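Local atomic coordinates of coenzyme PQQ synthesis protein D (Xanthomonas campestris pv. campestris, PDB entry 3G2B), a protein that probably binds the peptide PqqA and presents it to PqqE during biosynthesis of the redox cofactor pyrroloquinoline quinone. Residues L58-A62 and I76-I81; L15-L21 and L32-E36. All coordinates share one frame; numbering follows the deposited sequence.

Contact 1 (L58-A62 and I76-I81)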
ATOM      1  N   LEU A  58       1.718   6.431 -19.932  1.00  9.32           N
ATOM      2  CA  LEU A  58       2.316   5.109 -20.106  1.00  8.18           C
ATOM      3  C   LEU A  58       2.428   4.798 -21.595  1.00  9.29           C
ATOM      4  O   LEU A  58       3.365   4.129 -22.028  1.00  8.65           O
ATOM      5  CB  LEU A  58       1.478   4.036 -19.405  1.00  8.37           C
ATOM      6  CG  LEU A  58       1.306   4.224 -17.894  1.00  9.12           C
ATOM      7  CD1 LEU A  58       0.625   2.979 -17.315  1.00 10.43           C
ATOM      8  CD2 LEU A  58       2.659   4.445 -17.229  1.00  8.49           C
ATOM      9  N   ALA A  59       1.467   5.282 -22.377  1.00  9.35           N
ATOM     10  CA  ALA A  59       1.495   5.064 -23.818  1.00  9.37           C
ATOM     11  C   ALA A  59       2.748   5.720 -24.392  1.00  8.50           C
ATOM     12  O   ALA A  59       3.465   5.118 -25.191  1.00  9.83           O
ATOM     13  CB  ALA A  59       0.240   5.658 -24.464  1.00 10.10           C
ATOM     14  N   GLN A  60       3.019   6.953 -23.971  1.00  9.79           N
ATOM     15  CA  GLN A  60       4.193   7.675 -24.449  1.00  9.37           C
ATOM     16  C   GLN A  60       5.477   7.002 -23.980  1.00 10.16           C
ATOM     17  O   GLN A  60       6.437   6.883 -24.734  1.00 10.22           O
ATOM     18  CB  GLN A  60       4.155   9.123 -23.957  1.00 10.41           C
ATOM     19  CG  GLN A  60       3.054   9.945 -24.605  1.00 12.19           C
ATOM     20  CD  GLN A  60       2.930  11.337 -24.003  1.00 15.94           C
ATOM     21  OE1 GLN A  60       2.609  11.493 -22.825  1.00 16.06           O
ATOM     22  NE2 GLN A  60       3.185  12.360 -24.816  1.00 19.87           N
ATOM     23  N   ILE A  61       5.492   6.562 -22.729  1.00  9.41           N
ATOM     24  CA  ILE A  61       6.676   5.899 -22.199  1.00 10.05           C
ATOM     25  C   ILE A  61       6.964   4.625 -22.991  1.00  9.81           C
ATOM     26  O   ILE A  61       8.113   4.349 -23.341  1.00  9.33           O
ATOM     27  CB  ILE A  61       6.495   5.564 -20.702  1.00  9.40           C
ATOM     28  CG1 ILE A  61       6.494   6.863 -19.888  1.00 12.12           C
ATOM     29  CG2 ILE A  61       7.615   4.636 -20.231  1.00 11.36           C
ATOM     30  CD1 ILE A  61       6.144   6.683 -18.424  1.00 11.03           C
ATOM     31  N   ALA A  62       5.920   3.859 -23.288  1.00 10.11           N
ATOM     32  CA  ALA A  62       6.084   2.613 -24.034  1.00  9.39           C
ATOM     33  C   ALA A  62       6.555   2.866 -25.463  1.00  8.82           C
ATOM     34  O   ALA A  62       7.415   2.150 -25.973  1.00  9.12           O
ATOM     35  CB  ALA A  62       4.778   1.837 -24.047  1.00  7.74           C
ATOM     36  N   ILE A  76       5.637  -3.855 -25.295  1.00 10.20           N
ATOM     37  CA  ILE A  76       6.178  -2.989 -24.265  1.00  9.40           C
ATOM     38  C   ILE A  76       5.068  -2.247 -23.513  1.00  8.71           C
ATOM     39  O   ILE A  76       5.145  -2.071 -22.297  1.00  8.98           O
ATOM     40  CB  ILE A  76       7.181  -1.977 -24.868  1.00  9.00           C
ATOM     41  CG1 ILE A  76       8.384  -2.726 -25.464  1.00 10.66           C
ATOM     42  CG2 ILE A  76       7.649  -0.998 -23.798  1.00  9.71           C
ATOM     43  CD1 ILE A  76       9.127  -3.609 -24.472  1.00 11.20           C
ATOM     44  N   GLU A  77       4.024  -1.822 -24.221  1.00  8.12           N
ATOM     45  CA  GLU A  77       2.934  -1.122 -23.550  1.00  8.51           C
ATOM     46  C   GLU A  77       2.288  -2.046 -22.521  1.00  8.60           C
ATOM     47  O   GLU A  77       1.979  -1.632 -21.406  1.00  7.88           O
ATOM     48  CB  GLU A  77       1.888  -0.639 -24.562  1.00  8.36           C
ATOM     49  CG  GLU A  77       0.757   0.160 -23.909  1.00  8.70           C
ATOM     50  CD  GLU A  77      -0.124   0.888 -24.911  1.00  9.50           C
ATOM     51  OE1 GLU A  77      -1.350   0.630 -24.932  1.00 11.56           O
ATOM     52  OE2 GLU A  77       0.405   1.730 -25.666  1.00 10.30           O
ATOM     53  N   THR A  78       2.094  -3.309 -22.884  1.00  8.19           N
ATOM     54  CA  THR A  78       1.506  -4.252 -21.941  1.00  9.25           C
ATOM     55  C   THR A  78       2.389  -4.361 -20.696  1.00  9.41           C
ATOM     56  O   THR A  78       1.896  -4.320 -19.570  1.00  9.57           O
ATOM     57  CB  THR A  78       1.355  -5.653 -22.575  1.00  8.68           C
ATOM     58  OG1 THR A  78       0.265  -5.638 -23.500  1.00  9.89           O
ATOM     59  CG2 THR A  78       1.099  -6.712 -21.510  1.00 11.82           C
ATOM     60  N   ASP A  79       3.695  -4.492 -20.909  1.00  9.93           N
ATOM     61  CA  ASP A  79       4.635  -4.617 -19.805  1.00 10.86           C
ATOM     62  C   ASP A  79       4.658  -3.370 -18.922  1.00 10.14           C
ATOM     63  O   ASP A  79       4.708  -3.470 -17.689  1.00 10.76           O
ATOM     64  CB  ASP A  79       6.034  -4.922 -20.349  1.00 11.81           C
ATOM     65  CG  ASP A  79       6.189  -6.379 -20.775  1.00 14.38           C
ATOM     66  OD1 ASP A  79       5.163  -7.072 -20.955  1.00 14.91           O
ATOM     67  OD2 ASP A  79       7.337  -6.836 -20.930  1.00 18.30           O
ATOM     68  N   VAL A  80       4.611  -2.200 -19.552  1.00  9.26           N
ATOM     69  CA  VAL A  80       4.616  -0.940 -18.815  1.00  8.64           C
ATOM     70  C   VAL A  80       3.361  -0.827 -17.964  1.00  9.66           C
ATOM     71  O   VAL A  80       3.417  -0.441 -16.800  1.00  8.92           O
ATOM     72  CB  VAL A  80       4.700   0.275 -19.779  1.00  8.19           C
ATOM     73  CG1 VAL A  80       4.468   1.578 -19.013  1.00 10.20           C
ATOM     74  CG2 VAL A  80       6.056   0.306 -20.451  1.00  9.88           C
ATOM     75  N   ILE A  81       2.214  -1.166 -18.543  1.00  8.74           N
ATOM     76  CA  ILE A  81       0.970  -1.095 -17.794  1.00 10.04           C
ATOM     77  C   ILE A  81       0.962  -2.098 -16.642  1.00  9.54           C
ATOM     78  O   ILE A  81       0.527  -1.773 -15.541  1.00  9.70           O
ATOM     79  CB  ILE A  81      -0.241  -1.335 -18.712  1.00 10.72           C
ATOM     80  CG1 ILE A  81      -0.344  -0.188 -19.717  1.00 12.12           C
ATOM     81  CG2 ILE A  81      -1.513  -1.440 -17.883  1.00 13.93           C
ATOM     82  CD1 ILE A  81      -1.491  -0.324 -20.709  1.00 13.54           C
TER
HETATM   83  O   HOH W   1       2.581   2.957 -26.783  1.00 12.23           O
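A62 sets its methyl group directly on the backbone of the facing helix: CB lies 3.5 Å from E77 CA, and this alanine–glutamate pair is where the two backbones come nearest. The small side chain lets the helix axes approach to 8.8 Å while their N-to-C directions stand at 129°, inclined rather than strictly antiparallel. The other apolar contacts spread out from this point. I76 brings its CG2 branch against A62, 3.8 Å from A62 O, while its longer branch heads off and away from 58-62. V80 divides its two methyls between partners: CG2 goes to A62 CB, and CG1 rests 3.8 Å from L58 CD2. L58 spans V80 and I81, its other methyl, CD1, lying 4.1 Å from I81 CG1.

The polar part lies along one margin and has no direct hydrogen bond between the helices. E77 CG stands anti to the backbone N (chi1 -177°), and the extended chain carries the carboxylate alongside the 58-62 helix, with OE2 4.0 Å from A59 CA. A water fills the bridging role: it donates to A59 O at 2.8 Å and to E77 OE2 at 2.7 Å. The same OE2 makes a salt bridge with R9 of the second subunit, so OE2 is held directly by that subunit and, through the water, by the backbone of 58-62. The second chain also packs on L58, A59 and I81.

Two consecutive helices packed at an incline around a small alanine are consistent with the helix-turn-helix character of the PqqD fold.

Contact 2 (L15-L21 and L32-E36). With PO4 (phosphate ion), chain B.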
ATOM      1  N   LEU A  15      -1.570  -7.323  12.440  1.00 10.76           N
ATOM      2  CA  LEU A  15      -0.769  -6.241  11.893  1.00 10.40           C
ATOM      3  C   LEU A  15       0.474  -6.901  11.299  1.00  9.95           C
ATOM      4  O   LEU A  15       1.006  -7.862  11.869  1.00 11.25           O
ATOM      5  CB  LEU A  15      -0.354  -5.258  12.992  1.00 11.09           C
ATOM      6  CG  LEU A  15      -1.466  -4.463  13.676  1.00 12.31           C
ATOM      7  CD1 LEU A  15      -0.853  -3.548  14.727  1.00 12.78           C
ATOM      8  CD2 LEU A  15      -2.235  -3.652  12.643  1.00 13.63           C
ATOM      9  N   ARG A  16       0.932  -6.405  10.157  1.00  9.24           N
ATOM     10  CA  ARG A  16       2.127  -6.965   9.537  1.00 11.62           C
ATOM     11  C   ARG A  16       3.364  -6.646  10.371  1.00 13.50           C
ATOM     12  O   ARG A  16       3.347  -5.740  11.211  1.00 12.31           O
ATOM     13  CB  ARG A  16       2.294  -6.419   8.115  1.00 13.29           C
ATOM     14  CG  ARG A  16       1.278  -6.982   7.135  1.00 15.54           C
ATOM     15  CD  ARG A  16       1.463  -6.408   5.742  1.00 18.49           C
ATOM     16  NE  ARG A  16       2.775  -6.733   5.191  1.00 20.61           N
ATOM     17  CZ  ARG A  16       3.175  -6.387   3.973  1.00 19.99           C
ATOM     18  NH1 ARG A  16       4.388  -6.722   3.552  1.00 21.63           N
ATOM     19  NH2 ARG A  16       2.362  -5.708   3.174  1.00 22.42           N
ATOM     20  N   ALA A  17       4.436  -7.400  10.137  1.00 14.65           N
ATOM     21  CA  ALA A  17       5.687  -7.209  10.856  1.00 16.92           C
ATOM     22  C   ALA A  17       6.200  -5.793  10.673  1.00 15.18           C
ATOM     23  O   ALA A  17       6.175  -5.250   9.571  1.00 18.33           O
ATOM     24  CB  ALA A  17       6.727  -8.201  10.356  1.00 17.62           C
ATOM     25  N   GLY A  18       6.668  -5.192  11.758  1.00 17.32           N
ATOM     26  CA  GLY A  18       7.188  -3.844  11.668  1.00 16.37           C
ATOM     27  C   GLY A  18       6.131  -2.774  11.836  1.00 15.98           C
ATOM     28  O   GLY A  18       6.461  -1.622  12.115  1.00 16.86           O
ATOM     29  N   VAL A  19       4.863  -3.132  11.652  1.00 14.46           N
ATOM     30  CA  VAL A  19       3.796  -2.153  11.818  1.00 14.20           C
ATOM     31  C   VAL A  19       3.522  -2.073  13.308  1.00 16.74           C
ATOM     32  O   VAL A  19       3.040  -3.028  13.914  1.00 17.61           O
ATOM     33  CB  VAL A  19       2.510  -2.571  11.081  1.00 13.10           C
ATOM     34  CG1 VAL A  19       1.407  -1.554  11.338  1.00 14.07           C
ATOM     35  CG2 VAL A  19       2.781  -2.677   9.590  1.00 12.19           C
ATOM     36  N   ARG A  20       3.841  -0.936  13.910  1.00 17.80           N
ATOM     37  CA  ARG A  20       3.625  -0.807  15.340  1.00 18.74           C
ATOM     38  C   ARG A  20       2.795   0.391  15.748  1.00 17.24           C
ATOM     39  O   ARG A  20       2.753   1.409  15.063  1.00 14.80           O
ATOM     40  CB  ARG A  20       4.971  -0.790  16.066  1.00 22.28           C
ATOM     41  CG  ARG A  20       5.906   0.330  15.661  1.00 26.14           C
ATOM     42  CD  ARG A  20       7.319   0.029  16.148  1.00 32.01           C
ATOM     43  NE  ARG A  20       8.259   1.110  15.865  1.00 35.36           N
ATOM     44  CZ  ARG A  20       8.310   2.256  16.536  1.00 37.66           C
ATOM     45  NH1 ARG A  20       9.202   3.181  16.201  1.00 39.16           N
ATOM     46  NH2 ARG A  20       7.478   2.478  17.546  1.00 38.26           N
ATOM     47  N   LEU A  21       2.115   0.239  16.875  1.00 16.19           N
ATOM     48  CA  LEU A  21       1.274   1.293  17.410  1.00 15.18           C
ATOM     49  C   LEU A  21       2.159   2.255  18.193  1.00 13.35           C
ATOM     50  O   LEU A  21       3.021   1.825  18.958  1.00 13.64           O
ATOM     51  CB  LEU A  21       0.220   0.685  18.337  1.00 18.68           C
ATOM     52  CG  LEU A  21      -0.790   1.641  18.966  1.00 21.84           C
ATOM     53  CD1 LEU A  21      -1.619   2.294  17.874  1.00 22.18           C
ATOM     54  CD2 LEU A  21      -1.688   0.869  19.926  1.00 25.44           C
ATOM     55  N   LEU A  32      -0.170   4.281  13.554  1.00 11.66           N
ATOM     56  CA  LEU A  32       0.456   3.016  13.222  1.00 11.28           C
ATOM     57  C   LEU A  32       1.631   3.466  12.375  1.00 12.21           C
ATOM     58  O   LEU A  32       1.467   4.296  11.477  1.00 11.98           O
ATOM     59  CB  LEU A  32      -0.457   2.125  12.378  1.00 11.21           C
ATOM     60  CG  LEU A  32      -1.594   1.416  13.109  1.00 10.73           C
ATOM     61  CD1 LEU A  32      -2.459   0.676  12.100  1.00 13.22           C
ATOM     62  CD2 LEU A  32      -1.025   0.440  14.129  1.00 12.19           C
ATOM     63  N   LEU A  33       2.814   2.951  12.680  1.00 12.71           N
ATOM     64  CA  LEU A  33       4.007   3.295  11.921  1.00 15.07           C
ATOM     65  C   LEU A  33       4.293   2.107  11.023  1.00 15.66           C
ATOM     66  O   LEU A  33       4.517   0.999  11.514  1.00 17.82           O
ATOM     67  CB  LEU A  33       5.202   3.523  12.852  1.00 16.33           C
ATOM     68  CG  LEU A  33       5.084   4.618  13.910  1.00 19.95           C
ATOM     69  CD1 LEU A  33       4.862   5.961  13.240  1.00 20.33           C
ATOM     70  CD2 LEU A  33       3.942   4.283  14.850  1.00 23.75           C
ATOM     71  N   ALA A  34       4.257   2.334   9.715  1.00 15.52           N
ATOM     72  CA  ALA A  34       4.523   1.279   8.739  1.00 15.21           C
ATOM     73  C   ALA A  34       6.000   1.363   8.374  1.00 15.02           C
ATOM     74  O   ALA A  34       6.523   2.447   8.125  1.00 14.58           O
ATOM     75  CB  ALA A  34       3.667   1.482   7.503  1.00 16.83           C
ATOM     76  N   PRO A  35       6.693   0.217   8.335  1.00 15.13           N
ATOM     77  CA  PRO A  35       8.116   0.183   8.004  1.00 15.82           C
ATOM     78  C   PRO A  35       8.424   0.477   6.543  1.00 16.04           C
ATOM     79  O   PRO A  35       7.556   0.360   5.676  1.00 15.33           O
ATOM     80  CB  PRO A  35       8.520  -1.234   8.386  1.00 15.33           C
ATOM     81  CG  PRO A  35       7.299  -2.013   8.034  1.00 15.79           C
ATOM     82  CD  PRO A  35       6.179  -1.144   8.577  1.00 15.12           C
ATOM     83  N   GLU A  36       9.667   0.866   6.287  1.00 16.69           N
ATOM     84  CA  GLU A  36      10.113   1.139   4.930  1.00 17.20           C
ATOM     85  C   GLU A  36       9.958  -0.161   4.154  1.00 16.78           C
ATOM     86  O   GLU A  36      10.039  -1.247   4.733  1.00 17.37           O
ATOM     87  CB  GLU A  36      11.583   1.570   4.935  1.00 20.35           C
ATOM     88  CG  GLU A  36      11.843   2.858   5.692  1.00 26.63           C
ATOM     89  CD  GLU A  36      13.299   3.284   5.636  1.00 30.65           C
ATOM     90  OE1 GLU A  36      13.627   4.345   6.209  1.00 34.31           O
ATOM     91  OE2 GLU A  36      14.111   2.561   5.020  1.00 31.19           O
TER
HETATM   92  P   PO4 B 210       4.228  -4.471  -0.023  1.00 32.57           P
HETATM   93  O1  PO4 B 210       3.170  -3.371   0.376  1.00 33.90           O
HETATM   94  O2  PO4 B 210       3.555  -5.532  -0.976  1.00 34.85           O
HETATM   95  O3  PO4 B 210       5.442  -3.783  -0.758  1.00 34.02           O
HETATM   96  O4  PO4 B 210       4.753  -5.195   1.274  1.00 35.57           O
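L32 holds CG anti to its own carbonyl carbon (chi1 -76°), and this swings the CD2 methyl over toward 15-21, where it touches L15 CD1 at 4.0 Å and also meets V19 CG1 and L21 CD1. V19 has CG1 anti to the backbone N (chi1 177°), which gives CG1 to L32 and leaves CG2 to lie 3.9 Å from P35 CD, its side chain slanting across the proline ring. P35 also sets CD against the G18 carbonyl and CG near A17 O.

The backbones are tied at R20 and L33, a hydrogen-bonded antiparallel pair. L33 N gives R20 O a bond of 2.8 Å; the return bond, R20 N to L33 O, is longer at 3.2 Å. L33 O also receives the CA-H of V19, with CA 3.2 Å away. Next along, L21 and L32 form a non-hydrogen-bonded pair.

Before the strand, a type II turn from R16 to V19 reverses the chain, with G18 at a positive phi (87°). R16 offers the edge of its guanidinium to a phosphate ion, probably from the crystallisation liquor, NH1 bonding O4 at 2.8 Å and NH2 more weakly; the ion is also bonded by R37 and, from the second subunit, K90 and R91.

This is one end of a two-stranded antiparallel beta hairpin, whose sheet continues into the second subunit.

Overall arrangement
Along the chain the two contacts follow one another: contact 2 belongs to the N-terminal hairpin of strands 20-24 and 29-41, and contact 1 comes later, where helices 58-68 and 73-89 pack. They share no helix or strand. Their centres are 33 Å apart, their nearest atoms about 19 Å, and they lie on opposite sides of the chain's centre, so the subunit is drawn out into a hairpin arm and a helical body. Both reach the second subunit, contact 2 through a shared sheet and contact 1 through the N-terminal stretch of that second chain, which meets both helices. In this crystal assembly, therefore, the partner chain engages both ends of the elongated subunit.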